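Local coordinates for Lin2118 protein (Listeria innocua, PDB 3OOU) that probably binds specific DNA sequences as a transcription factor, this chain being the C-terminal AraC-type helix-turn-helix part of a longer response-regulator protein, at residues Phe50-Asn55 against Phe92-Gly97. Residues are numbered along the deposited sequence; the frame is centred on the assembly and turned at random.
Sequences FTDYLN and FKKHTG
Asp52 meets Lys94 and His95 where two helices of an AraC-type DNA-binding domain cross. As in other AraC-type domains, a long helix, here probably 50-68, links the two helix-turn-helix parts of this all-helical fold. The C-terminal end of helix 85-96 reaches the start of helix 50-68. The axes of the two short segments come within 11.1 Å of each other, at 80°, a gap spanned by Lys94, the His95 ring and a water.

The charged contact is a salt bridge. With chi1 at 178°, the Lys94 chain leaves on the far side from its own N and stays extended, which carries NZ across to 3.0 Å from Asp52 OD1. The hydrogen bond within this pair is weak. The two side chains cross at about a right angle.

Packing comes from the His95 ring. The backbone carbonyl carbon of Asn55 lies over one face, and Asn55 CB is 3.8 Å from His95 NE2. His95 also touches Arg56, one residue further along helix 50-68. Deeper in the domain, Phe92 packs on Val59 and Leu66.

A water completes the link. It is hydrogen-bonded to Asp52 OD1 at 2.7 Å, so that oxygen serves both water and lysine. The same water sits in the plane of the imidazole, 2.8 Å from His95 NE2.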
ATOM      1  N   PHE A  50      -7.533  -7.084  -0.365  1.00 17.06           N
ATOM      2  CA  PHE A  50      -6.140  -6.901  -0.730  1.00 16.23           C
ATOM      3  C   PHE A  50      -5.757  -5.420  -0.822  1.00 15.94           C
ATOM      4  O   PHE A  50      -4.725  -5.004  -0.288  1.00 15.38           O
ATOM      5  CB  PHE A  50      -5.835  -7.615  -2.060  1.00 16.44           C
ATOM      6  CG  PHE A  50      -4.518  -7.227  -2.658  1.00 16.68           C
ATOM      7  CD1 PHE A  50      -3.338  -7.832  -2.230  1.00 18.07           C
ATOM      8  CD2 PHE A  50      -4.451  -6.233  -3.635  1.00 17.11           C
ATOM      9  CE1 PHE A  50      -2.114  -7.461  -2.771  1.00 19.43           C
ATOM     10  CE2 PHE A  50      -3.228  -5.853  -4.184  1.00 18.26           C
ATOM     11  CZ  PHE A  50      -2.060  -6.464  -3.747  1.00 18.47           C
ATOM     12  N   THR A  51      -6.575  -4.625  -1.504  1.00 15.78           N
ATOM     13  CA  THR A  51      -6.214  -3.218  -1.694  1.00 16.63           C
ATOM     14  C   THR A  51      -6.181  -2.444  -0.379  1.00 16.06           C
ATOM     15  O   THR A  51      -5.367  -1.534  -0.226  1.00 16.33           O
ATOM     16  CB  THR A  51      -7.101  -2.491  -2.734  1.00 17.19           C
ATOM     17  OG1 THR A  51      -8.454  -2.456  -2.282  1.00 19.39           O
ATOM     18  CG2 THR A  51      -7.015  -3.179  -4.092  1.00 18.58           C
ATOM     19  N   ASP A  52      -7.044  -2.807   0.575  1.00 16.28           N
ATOM     20  CA  ASP A  52      -7.031  -2.135   1.883  1.00 16.32           C
ATOM     21  C   ASP A  52      -5.771  -2.479   2.687  1.00 15.48           C
ATOM     22  O   ASP A  52      -5.163  -1.598   3.308  1.00 15.44           O
ATOM     23  CB  ASP A  52      -8.320  -2.423   2.664  1.00 17.35           C
ATOM     24  CG  ASP A  52      -9.549  -1.818   1.993  1.00 20.29           C
ATOM     25  OD1 ASP A  52      -9.493  -0.630   1.611  1.00 22.24           O
ATOM     26  OD2 ASP A  52     -10.565  -2.530   1.843  1.00 24.38           O
ATOM     27  N   TYR A  53      -5.353  -3.744   2.638  1.00 14.71           N
ATOM     28  CA  TYR A  53      -4.094  -4.152   3.257  1.00 14.11           C
ATOM     29  C   TYR A  53      -2.918  -3.415   2.613  1.00 13.54           C
ATOM     30  O   TYR A  53      -2.034  -2.908   3.308  1.00 13.49           O
ATOM     31  CB  TYR A  53      -3.884  -5.662   3.125  1.00 14.27           C
ATOM     32  CG  TYR A  53      -2.568  -6.147   3.698  1.00 14.58           C
ATOM     33  CD1 TYR A  53      -2.494  -6.640   5.002  1.00 16.82           C
ATOM     34  CD2 TYR A  53      -1.394  -6.113   2.938  1.00 15.03           C
ATOM     35  CE1 TYR A  53      -1.289  -7.082   5.534  1.00 17.54           C
ATOM     36  CE2 TYR A  53      -0.187  -6.554   3.465  1.00 16.29           C
ATOM     37  CZ  TYR A  53      -0.144  -7.033   4.765  1.00 17.80           C
ATOM     38  OH  TYR A  53       1.040  -7.475   5.304  1.00 20.40           O
ATOM     39  N   LEU A  54      -2.907  -3.369   1.283  1.00 13.32           N
ATOM     40  CA  LEU A  54      -1.822  -2.722   0.567  1.00 12.84           C
ATOM     41  C   LEU A  54      -1.754  -1.219   0.851  1.00 12.93           C
ATOM     42  O   LEU A  54      -0.661  -0.681   1.067  1.00 13.11           O
ATOM     43  CB  LEU A  54      -1.911  -3.008  -0.938  1.00 12.90           C
ATOM     44  CG  LEU A  54      -0.784  -2.434  -1.798  1.00 13.76           C
ATOM     45  CD1 LEU A  54       0.600  -2.947  -1.373  1.00 15.14           C
ATOM     46  CD2 LEU A  54      -1.048  -2.750  -3.261  1.00 15.78           C
ATOM     47  N   ASN A  55      -2.909  -0.558   0.878  1.00 12.97           N
ATOM     48  CA  ASN A  55      -2.955   0.865   1.224  1.00 13.39           C
ATOM     49  C   ASN A  55      -2.418   1.147   2.631  1.00 13.57           C
ATOM     50  O   ASN A  55      -1.634   2.078   2.806  1.00 13.99           O
ATOM     51  CB  ASN A  55      -4.369   1.440   1.042  1.00 13.83           C
ATOM     52  CG  ASN A  55      -4.677   1.794  -0.409  1.00 14.72           C
ATOM     53  OD1 ASN A  55      -5.677   1.336  -0.981  1.00 18.53           O
ATOM     54  ND2 ASN A  55      -3.827   2.612  -1.007  1.00 13.58           N
ATOM     55  N   PHE A  92      -4.225   8.164   2.598  1.00 18.91           N
ATOM     56  CA  PHE A  92      -3.436   8.614   3.742  1.00 19.53           C
ATOM     57  C   PHE A  92      -4.369   9.078   4.863  1.00 20.55           C
ATOM     58  O   PHE A  92      -4.174   8.719   6.027  1.00 20.63           O
ATOM     59  CB  PHE A  92      -2.468   9.737   3.348  1.00 19.18           C
ATOM     60  CG  PHE A  92      -1.400  10.001   4.374  1.00 19.43           C
ATOM     61  CD1 PHE A  92      -0.146   9.417   4.253  1.00 19.58           C
ATOM     62  CD2 PHE A  92      -1.649  10.828   5.472  1.00 19.77           C
ATOM     63  CE1 PHE A  92       0.852   9.656   5.207  1.00 19.52           C
ATOM     64  CE2 PHE A  92      -0.660  11.059   6.427  1.00 19.47           C
ATOM     65  CZ  PHE A  92       0.591  10.481   6.290  1.00 20.07           C
ATOM     66  N   LYS A  93      -5.388   9.856   4.499  1.00 21.78           N
ATOM     67  CA  LYS A  93      -6.379  10.331   5.466  1.00 23.41           C
ATOM     68  C   LYS A  93      -7.101   9.162   6.132  1.00 23.90           C
ATOM     69  O   LYS A  93      -7.294   9.155   7.350  1.00 24.32           O
ATOM     70  CB  LYS A  93      -7.380  11.276   4.784  1.00 24.00           C
ATOM     71  CG  LYS A  93      -8.545  11.758   5.657  1.00 26.41           C
ATOM     72  CD  LYS A  93      -8.082  12.647   6.800  1.00 29.21           C
ATOM     73  CE  LYS A  93      -9.259  13.077   7.664  1.00 31.75           C
ATOM     74  NZ  LYS A  93      -8.830  13.922   8.807  1.00 33.20           N
ATOM     75  N   LYS A  94      -7.488   8.178   5.325  1.00 24.05           N
ATOM     76  CA  LYS A  94      -8.198   6.995   5.813  1.00 24.83           C
ATOM     77  C   LYS A  94      -7.390   6.217   6.859  1.00 25.11           C
ATOM     78  O   LYS A  94      -7.931   5.799   7.890  1.00 25.73           O
ATOM     79  CB  LYS A  94      -8.585   6.091   4.639  1.00 24.62           C
ATOM     80  CG  LYS A  94      -9.284   4.795   5.032  1.00 25.64           C
ATOM     81  CD  LYS A  94      -9.620   3.946   3.822  1.00 26.91           C
ATOM     82  CE  LYS A  94     -10.415   2.718   4.234  1.00 28.79           C
ATOM     83  NZ  LYS A  94     -10.538   1.737   3.128  1.00 29.50           N
ATOM     84  N   HIS A  95      -6.096   6.054   6.607  1.00 24.78           N
ATOM     85  CA  HIS A  95      -5.266   5.168   7.426  1.00 24.98           C
ATOM     86  C   HIS A  95      -4.491   5.833   8.568  1.00 25.62           C
ATOM     87  O   HIS A  95      -4.005   5.141   9.472  1.00 26.44           O
ATOM     88  CB  HIS A  95      -4.362   4.306   6.534  1.00 24.34           C
ATOM     89  CG  HIS A  95      -5.109   3.247   5.782  1.00 23.52           C
ATOM     90  ND1 HIS A  95      -5.576   2.099   6.387  1.00 23.20           N
ATOM     91  CD2 HIS A  95      -5.494   3.171   4.486  1.00 22.62           C
ATOM     92  CE1 HIS A  95      -6.210   1.359   5.495  1.00 22.84           C
ATOM     93  NE2 HIS A  95      -6.172   1.985   4.332  1.00 23.34           N
ATOM     94  N   THR A  96      -4.388   7.162   8.551  1.00 25.74           N
ATOM     95  CA  THR A  96      -3.738   7.884   9.656  1.00 26.17           C
ATOM     96  C   THR A  96      -4.704   8.770  10.439  1.00 27.05           C
ATOM     97  O   THR A  96      -4.401   9.177  11.563  1.00 27.47           O
ATOM     98  CB  THR A  96      -2.553   8.772   9.200  1.00 25.71           C
ATOM     99  OG1 THR A  96      -3.048   9.897   8.465  1.00 24.80           O
ATOM    100  CG2 THR A  96      -1.545   7.984   8.361  1.00 25.03           C
ATOM    101  N   GLY A  97      -5.848   9.080   9.835  1.00 27.58           N
ATOM    102  CA  GLY A  97      -6.808  10.018  10.420  1.00 28.49           C
ATOM    103  C   GLY A  97      -6.497  11.479  10.124  1.00 28.68           C
ATOM    104  O   GLY A  97      -7.259  12.370  10.517  1.00 29.17           O
TER
HETATM  105  O   HOH W   1      -7.656   1.338   2.098  1.00 23.90           O